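Local coordinates for protein class B carbapenemase GOB-18 (Elizabethkingia meningoseptica, PDB 5K0W) that probably hydrolyses beta-lactam antibiotics, carbapenems among them, as a dizinc metallo-beta-lactamase of subclass B3, at residues A[71-74]-A[75-79]; A[106-109]-A[110-113]; A[205-209]-A[210-214]; A[274-277]-A[278-282]. All blocks are in the same frame, centred on the assembly; numbering follows the deposited sequence. Where two conformers were deposited one is given.

Contact 1 (A[71-74]-A[75-79]); sequences AESF and PIIKA
In the beta-alpha-beta unit formed by strand 62-66, helix 73-83 and strand 91-95, the first turns of the helix place F74 and K78 one turn apart, with the lysine chain lying across the aromatic ring. CD of K78 is 3.9 Å from the centroid of the F74 ring and 26° off the ring normal, a CH-pi contact over one face that is displaced toward the rim. The ring is in place to be covered because CG of F74 stands opposite the backbone N (chi1 -174°), while beyond CD a bend at chi3 (70°) turns CE and NZ of the lysine along the ring toward CE2. NZ thereby comes 3.2 Å from F74 CE2, and the ammonium group goes on to a salt bridge with E113. Below the side chains runs ordinary alpha-helical bonding: I77 N gives its hydrogen to S73 O at 2.8 Å, and K78 N to F74 O at 3.2 Å. P75 has no N-H to offer, which an opening helical turn tolerates well. Its CD packs 3.4 Å from F74 CB and also 3.4 Å from E72 O. On another side of the helix, I77 turns CD1 to 3.5 Å from S73 O. Beyond the helix, the F74 ring meets F110 edge-to-face and touches D109 and E113, while I77 also packs on F110. Helix 73-83 is thus pressed against helix 107-114, next to the strand 91-95 into which the unit leads.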
# COMPACT_ATOMS: atom_id res chain seq x y z
N ALA A 71 2.84 -13.80 2.20
CA ALA A 71 4.00 -14.61 1.77
C ALA A 71 3.70 -15.38 0.48
O ALA A 71 4.50 -15.37 -0.44
CB ALA A 71 4.41 -15.58 2.86
N GLU A 72 2.51 -16.00 0.41
CA GLU A 72 2.06 -16.78 -0.74
C GLU A 72 1.67 -15.94 -2.00
O GLU A 72 1.34 -16.52 -3.03
CB GLU A 72 1.00 -17.83 -0.33
CG GLU A 72 -0.25 -17.27 0.32
CD GLU A 72 -0.20 -17.15 1.83
OE1 GLU A 72 -1.06 -17.79 2.49
OE2 GLU A 72 0.65 -16.39 2.35
N SER A 73 1.74 -14.60 -1.90
CA SER A 73 1.44 -13.70 -3.01
C SER A 73 2.68 -13.53 -3.91
O SER A 73 2.55 -13.02 -5.03
CB SER A 73 0.99 -12.34 -2.49
OG SER A 73 2.13 -11.57 -2.16
N PHE A 74 3.86 -13.97 -3.43
CA PHE A 74 5.13 -13.91 -4.16
C PHE A 74 5.08 -14.60 -5.54
O PHE A 74 5.38 -13.92 -6.52
CB PHE A 74 6.31 -14.42 -3.32
CG PHE A 74 7.67 -14.27 -3.95
CD1 PHE A 74 8.11 -13.02 -4.40
CD2 PHE A 74 8.54 -15.34 -4.02
CE1 PHE A 74 9.39 -12.87 -4.94
CE2 PHE A 74 9.83 -15.18 -4.55
CZ PHE A 74 10.24 -13.94 -5.01
N PRO A 75 4.68 -15.90 -5.67
CA PRO A 75 4.59 -16.50 -7.01
C PRO A 75 3.55 -15.81 -7.90
O PRO A 75 3.82 -15.65 -9.09
CB PRO A 75 4.20 -17.95 -6.73
CG PRO A 75 3.59 -17.94 -5.40
CD PRO A 75 4.30 -16.89 -4.64
N ILE A 76 2.40 -15.37 -7.31
CA ILE A 76 1.30 -14.66 -7.98
C ILE A 76 1.76 -13.34 -8.61
O ILE A 76 1.50 -13.12 -9.79
CB ILE A 76 0.07 -14.47 -7.05
CG1 ILE A 76 -0.55 -15.83 -6.65
CG2 ILE A 76 -0.99 -13.55 -7.71
CD1 ILE A 76 -1.57 -15.77 -5.49
N ILE A 77 2.41 -12.45 -7.81
CA ILE A 77 2.88 -11.15 -8.29
C ILE A 77 3.91 -11.33 -9.38
O ILE A 77 3.82 -10.67 -10.41
CB ILE A 77 3.31 -10.19 -7.14
CG1 ILE A 77 2.09 -9.87 -6.26
CG2 ILE A 77 3.94 -8.88 -7.68
CD1 ILE A 77 2.39 -9.57 -4.89
N LYS A 78 4.83 -12.28 -9.18
CA LYS A 78 5.87 -12.61 -10.15
C LYS A 78 5.25 -13.05 -11.47
O LYS A 78 5.67 -12.57 -12.52
CB LYS A 78 6.81 -13.68 -9.58
CG LYS A 78 8.22 -13.16 -9.37
CD LYS A 78 8.99 -13.97 -8.34
CE LYS A 78 9.36 -15.36 -8.77
NZ LYS A 78 9.65 -16.23 -7.59
N ALA A 79 4.21 -13.89 -11.40
CA ALA A 79 3.47 -14.42 -12.55
C ALA A 79 2.69 -13.32 -13.27
O ALA A 79 2.67 -13.31 -14.51
CB ALA A 79 2.52 -15.53 -12.10

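Contact 2 (A[106-109]-A[110-113]); sequences ALQD and FKTE
This is an intrahelical contact of i to i+3 and i to i+4 partners, in which A106, Q108 and D109 meet F110, T112 and E113 at the start of helix 107-114. A106 holds the N-cap position, and the turn follows closely on the zinc-binding run of Q98, H100, D102 and H103 in the metallo-beta-lactamase fold. The cap residue is used twice: A106 O accepts the hydrogen of F110 N at 2.9 Å, and A106 CB lies 4.0 Å from F110 CD2, on the rim of a ring that also touches I91 and L94 of strand 91-95. The next three turn-to-turn amide bonds run from K111 to L107, from T112 to Q108 and from E113 to D109. D109 and E113 follow one another on one face, yet each carboxylate is claimed from outside, OD1 of D109 by K146 and OE1 of E113 by K78, which probably offsets their mutual repulsion. A bend at chi2 (58°) directs the Q108 amide forward along the helix toward T112, whose side chain it crosses nearly at right angles, NE2 3.4 Å from CG2. The oxygen of that amide, OE1, receives a water hydrogen at 3.3 Å; the same water accepts from K111 NZ at 3.2 Å, and K111 NZ also binds T149 O. With chi1 at 70°, T112 OG1 sits near two backbone carbonyls, Q108 O at 3.4 Å and D109 O at 3.5 Å, a weak bond to either being possible.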
# COMPACT_ATOMS: atom_id res chain seq x y z
N ALA A 106 5.80 -10.53 0.97
CA ALA A 106 6.72 -10.94 -0.09
C ALA A 106 7.88 -9.99 -0.29
O ALA A 106 8.68 -10.21 -1.19
CB ALA A 106 5.98 -11.15 -1.39
N LEU A 107 8.01 -8.97 0.59
CA LEU A 107 9.03 -7.92 0.53
C LEU A 107 10.45 -8.42 0.58
O LEU A 107 11.28 -7.92 -0.18
CB LEU A 107 8.82 -6.89 1.63
CG LEU A 107 8.23 -5.55 1.24
CD1 LEU A 107 8.02 -4.71 2.47
CD2 LEU A 107 9.16 -4.80 0.28
N GLN A 108 10.75 -9.36 1.50
CA GLN A 108 12.08 -9.93 1.62
C GLN A 108 12.38 -10.81 0.42
O GLN A 108 13.48 -10.73 -0.13
CB GLN A 108 12.26 -10.71 2.94
CG GLN A 108 13.71 -11.15 3.21
CD GLN A 108 14.70 -10.01 3.25
OE1 GLN A 108 14.34 -8.85 3.30
NE2 GLN A 108 15.98 -10.32 3.19
N ASP A 109 11.38 -11.62 -0.01
CA ASP A 109 11.45 -12.51 -1.16
C ASP A 109 11.83 -11.70 -2.40
O ASP A 109 12.73 -12.10 -3.14
CB ASP A 109 10.10 -13.24 -1.35
CG ASP A 109 9.68 -14.17 -0.20
OD1 ASP A 109 10.56 -14.59 0.58
OD2 ASP A 109 8.47 -14.51 -0.13
N PHE A 110 11.20 -10.51 -2.57
CA PHE A 110 11.50 -9.59 -3.67
C PHE A 110 12.89 -8.96 -3.54
O PHE A 110 13.65 -8.98 -4.51
CB PHE A 110 10.43 -8.50 -3.81
CG PHE A 110 9.32 -8.90 -4.74
CD1 PHE A 110 9.52 -8.98 -6.11
CD2 PHE A 110 8.06 -9.23 -4.24
CE1 PHE A 110 8.50 -9.40 -6.98
CE2 PHE A 110 7.03 -9.64 -5.11
CZ PHE A 110 7.26 -9.73 -6.47
N LYS A 111 13.23 -8.44 -2.34
CA LYS A 111 14.53 -7.81 -2.09
C LYS A 111 15.72 -8.73 -2.40
O LYS A 111 16.68 -8.26 -3.02
CB LYS A 111 14.63 -7.23 -0.67
CG LYS A 111 15.49 -5.98 -0.62
CD LYS A 111 15.87 -5.62 0.79
CE LYS A 111 17.13 -4.81 0.86
NZ LYS A 111 17.63 -4.69 2.25
N THR A 112 15.65 -10.02 -2.00
CA THR A 112 16.72 -10.99 -2.24
C THR A 112 16.81 -11.43 -3.71
O THR A 112 17.91 -11.45 -4.28
CB THR A 112 16.72 -12.19 -1.24
OG1 THR A 112 15.61 -13.06 -1.46
CG2 THR A 112 16.75 -11.77 0.21
N GLU A 113 15.67 -11.76 -4.33
CA GLU A 113 15.62 -12.25 -5.71
C GLU A 113 15.89 -11.21 -6.79
O GLU A 113 16.25 -11.60 -7.91
CB GLU A 113 14.30 -12.99 -5.98
CG GLU A 113 14.42 -14.49 -5.80
CD GLU A 113 13.19 -15.30 -6.14
OE1 GLU A 113 12.60 -15.08 -7.22
OE2 GLU A 113 12.84 -16.19 -5.33
O HOH W 1 16.87 -7.00 4.33

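Contact 3 (A[205-209]-A[210-214]); sequences VDKKF and SEVTA
K207 passes obliquely across E211 and V212 with a chain extended beyond CG. CB lies 3.6 Å from E211 OE2, beside the carboxylate; CG follows, near both E211 CB and V212 CG2, and CD lies 3.8 Å from E211 CB and equally far from OE2. CE rests on V212 CG2 at 3.7 Å, and NZ ends at E211 O, a weak hydrogen bond of 3.2 Å. The ammonium thus bonds weakly to the backbone, and the E211 carboxylate, not in contact with it, probably adds a long-range attraction. CG of K207 is wedged between its own N and carbonyl carbon (chi1 66°), which sends the chain along this course. The segment forms a turn in the loop between strand 192-198 and helix 218-230, closed by E211 N to K208 O at 2.8 Å and followed by an inverse gamma turn centred on V212. The E211 side chain folds back to K208, where OE1 takes the hydrogen of K208 N at 3.2 Å, the donor standing above the carboxylate plane, 61° out of it. On the inner side V205 and V212 meet tip to tip, CG2 to CG2 at 4.1 Å, with Y136 touching both. K282 of helix 265-284 binds K207 O and makes a cation-pi contact with the F209 ring, whose other neighbours include I218 and Q219.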
# COMPACT_ATOMS: atom_id res chain seq x y z
N VAL A 205 -7.75 -0.97 16.11
CA VAL A 205 -7.85 -1.16 17.56
C VAL A 205 -9.29 -1.11 18.05
O VAL A 205 -10.05 -0.20 17.70
CB VAL A 205 -6.89 -0.29 18.43
CG1 VAL A 205 -5.44 -0.70 18.23
CG2 VAL A 205 -7.08 1.20 18.19
N ASP A 206 -9.66 -2.08 18.89
CA ASP A 206 -10.99 -2.24 19.50
C ASP A 206 -11.10 -1.39 20.79
O ASP A 206 -12.19 -0.93 21.12
CB ASP A 206 -11.24 -3.73 19.82
CG ASP A 206 -10.67 -4.72 18.80
OD1 ASP A 206 -9.40 -4.88 18.75
OD2 ASP A 206 -11.47 -5.38 18.09
N LYS A 207 -9.97 -1.19 21.50
CA LYS A 207 -9.85 -0.42 22.73
C LYS A 207 -9.66 1.11 22.49
O LYS A 207 -9.32 1.53 21.38
CB LYS A 207 -8.73 -0.99 23.62
CG LYS A 207 -7.31 -0.87 23.04
CD LYS A 207 -6.26 -1.43 24.00
CE LYS A 207 -4.86 -1.04 23.57
NZ LYS A 207 -3.85 -1.32 24.62
N LYS A 208 -9.88 1.93 23.55
CA LYS A 208 -9.75 3.40 23.56
C LYS A 208 -8.34 3.83 23.23
O LYS A 208 -7.40 3.23 23.74
CB LYS A 208 -10.16 3.97 24.94
CG LYS A 208 -11.63 3.75 25.29
CD LYS A 208 -11.99 4.22 26.69
CE LYS A 208 -13.44 3.88 27.00
NZ LYS A 208 -13.91 4.48 28.27
N PHE A 209 -8.18 4.88 22.40
CA PHE A 209 -6.85 5.38 21.98
C PHE A 209 -5.91 5.69 23.15
O PHE A 209 -4.69 5.53 23.03
CB PHE A 209 -6.94 6.58 21.00
CG PHE A 209 -7.52 6.30 19.63
CD1 PHE A 209 -7.20 5.14 18.94
CD2 PHE A 209 -8.36 7.23 19.01
CE1 PHE A 209 -7.75 4.88 17.68
CE2 PHE A 209 -8.91 6.96 17.75
CZ PHE A 209 -8.59 5.79 17.09
N SER A 210 -6.50 6.08 24.29
CA SER A 210 -5.80 6.40 25.53
C SER A 210 -5.15 5.14 26.13
O SER A 210 -4.12 5.24 26.81
CB SER A 210 -6.75 7.04 26.53
OG SER A 210 -7.89 6.21 26.75
N GLU A 211 -5.75 3.95 25.88
CA GLU A 211 -5.24 2.67 26.35
C GLU A 211 -4.03 2.24 25.50
O GLU A 211 -3.17 1.50 25.99
CB GLU A 211 -6.32 1.58 26.28
CG GLU A 211 -7.54 1.75 27.18
CD GLU A 211 -8.57 0.65 26.97
OE1 GLU A 211 -9.72 0.96 26.58
OE2 GLU A 211 -8.21 -0.54 27.16
N VAL A 212 -3.98 2.65 24.21
CA VAL A 212 -2.93 2.30 23.24
C VAL A 212 -1.64 3.04 23.58
O VAL A 212 -1.26 3.99 22.90
CB VAL A 212 -3.36 2.49 21.76
CG1 VAL A 212 -2.45 1.73 20.82
CG2 VAL A 212 -4.81 2.09 21.53
N THR A 213 -0.98 2.60 24.67
CA THR A 213 0.26 3.18 25.17
C THR A 213 1.48 2.85 24.28
O THR A 213 2.51 3.50 24.39
CB THR A 213 0.45 2.94 26.69
OG1 THR A 213 0.68 1.56 26.94
CG2 THR A 213 -0.75 3.42 27.52
N ALA A 214 1.33 1.87 23.37
CA ALA A 214 2.37 1.47 22.42
C ALA A 214 2.49 2.50 21.29
O ALA A 214 3.56 2.63 20.69
CB ALA A 214 2.04 0.12 21.85

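Contact 4 (A[274-277]-A[278-282]); sequences DLEK and SYLNK
E276 and L280 run alongside each other in the same direction on helix 265-284, one turn apart. E276 sets CG opposite its backbone N (chi1 -163°), a position that brings CG to 4.0 Å from L280 CD1. At the end of the extended chain, OE2 of E276 lies 3.8 Å from the same methyl. L280 takes another rotamer, which lays the branch back along the helix over E276 O, 3.5 Å from L280 CG. The pair is a leucine methyl beside both the CG and the carboxylate of E276, whose OE1 has a long, weak ion pair with K230. The hydroxyl of S278, tucked between N and carbonyl carbon (chi1 59°), turns back on the preceding turn, where OG is 3.3 Å from D274 O and 3.3 Å from L275 O; either carbonyl could accept a weak bond. Y279 swings its ring away from the preceding turn, leaving E276 O near the ring plane, at its edge, while CB stays 3.2 Å from L275 O. The ring meets that of F226 and touches A223, both in helix 218-230, and OH gives a weak bond to Q219 O. Backbone bonds tie the turns, among them L280 N to E276 O at 2.8 Å and N281 N to K277 O at 3.1 Å. A buried tyrosine facing one helix, with K277, S278 and N281 exposed, is characteristic of an amphipathic helix laid on the outside of the alpha-beta/beta-alpha sandwich of metallo-beta-lactamases.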
# COMPACT_ATOMS: atom_id res chain seq x y z
N ASP A 274 -16.65 8.79 5.69
CA ASP A 274 -17.21 7.68 6.47
C ASP A 274 -16.20 7.17 7.47
O ASP A 274 -16.58 6.76 8.56
CB ASP A 274 -17.74 6.56 5.56
CG ASP A 274 -18.98 6.94 4.77
OD1 ASP A 274 -19.86 7.64 5.34
OD2 ASP A 274 -19.07 6.54 3.59
N LEU A 275 -14.90 7.24 7.12
CA LEU A 275 -13.80 6.85 7.98
C LEU A 275 -13.58 7.89 9.10
O LEU A 275 -13.26 7.51 10.24
CB LEU A 275 -12.54 6.58 7.15
CG LEU A 275 -12.53 5.26 6.37
CD1 LEU A 275 -11.49 5.28 5.27
CD2 LEU A 275 -12.27 4.08 7.26
N GLU A 276 -13.80 9.20 8.81
CA GLU A 276 -13.68 10.28 9.79
C GLU A 276 -14.86 10.23 10.74
O GLU A 276 -14.65 10.36 11.95
CB GLU A 276 -13.58 11.64 9.11
CG GLU A 276 -13.06 12.75 9.98
CD GLU A 276 -13.29 14.12 9.38
OE1 GLU A 276 -12.48 14.54 8.52
OE2 GLU A 276 -14.34 14.73 9.69
N LYS A 277 -16.09 9.97 10.21
CA LYS A 277 -17.34 9.82 10.99
C LYS A 277 -17.18 8.75 12.06
O LYS A 277 -17.49 9.00 13.22
CB LYS A 277 -18.54 9.49 10.07
CG LYS A 277 -19.38 10.69 9.71
CD LYS A 277 -20.26 10.43 8.48
CE LYS A 277 -21.33 11.49 8.38
NZ LYS A 277 -21.91 11.58 7.02
N SER A 278 -16.64 7.57 11.69
CA SER A 278 -16.41 6.50 12.67
C SER A 278 -15.22 6.81 13.58
O SER A 278 -15.26 6.47 14.76
CB SER A 278 -16.36 5.11 12.04
OG SER A 278 -15.33 5.02 11.07
N TYR A 279 -14.20 7.54 13.05
CA TYR A 279 -13.03 7.94 13.85
C TYR A 279 -13.46 8.84 15.01
O TYR A 279 -13.06 8.60 16.15
CB TYR A 279 -11.95 8.61 12.98
CG TYR A 279 -10.96 9.43 13.77
CD1 TYR A 279 -10.02 8.81 14.60
CD2 TYR A 279 -10.98 10.81 13.74
CE1 TYR A 279 -9.14 9.56 15.38
CE2 TYR A 279 -10.09 11.57 14.50
CZ TYR A 279 -9.18 10.94 15.33
OH TYR A 279 -8.31 11.69 16.08
N LEU A 280 -14.30 9.86 14.70
CA LEU A 280 -14.82 10.80 15.68
C LEU A 280 -15.76 10.10 16.64
O LEU A 280 -15.71 10.40 17.83
CB LEU A 280 -15.51 12.01 15.04
CG LEU A 280 -14.62 12.96 14.24
CD1 LEU A 280 -15.42 13.66 13.13
CD2 LEU A 280 -13.88 13.95 15.14
N ASN A 281 -16.57 9.15 16.14
CA ASN A 281 -17.48 8.40 17.00
C ASN A 281 -16.72 7.56 18.01
O ASN A 281 -17.19 7.37 19.14
CB ASN A 281 -18.44 7.55 16.19
CG ASN A 281 -19.81 7.55 16.78
OD1 ASN A 281 -20.55 8.53 16.67
ND2 ASN A 281 -20.15 6.47 17.46
N LYS A 282 -15.51 7.11 17.63
CA LYS A 282 -14.63 6.35 18.51
C LYS A 282 -14.04 7.27 19.62
O LYS A 282 -14.08 6.90 20.79
CB LYS A 282 -13.53 5.62 17.71
CG LYS A 282 -12.51 4.91 18.58
CD LYS A 282 -11.91 3.70 17.92
CE LYS A 282 -10.89 3.02 18.80
NZ LYS A 282 -11.52 2.26 19.90

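Overall arrangement
The four contacts follow one another along the chain; none nests within or crosses another. Contact 1 forms just after strand 62-66 and contact 2 just after the zinc-binding stretch that follows strand 91-95; their centres are 11 Å apart and their side chains meet through the K78-E113 salt bridge and the F74-F110 ring contact, joining helices 73-83 and 107-114. Contact 3 closes a turn in the loop ahead of helix 218-230, and contact 4 lies near the C terminus. These two also touch, about 15 Å between centres, where Y279 packs on F209 and K282 bonds to K207 O, joining the loop to helix 265-284. Contacts 1 and 2 lie across the chain's centre from contact 4.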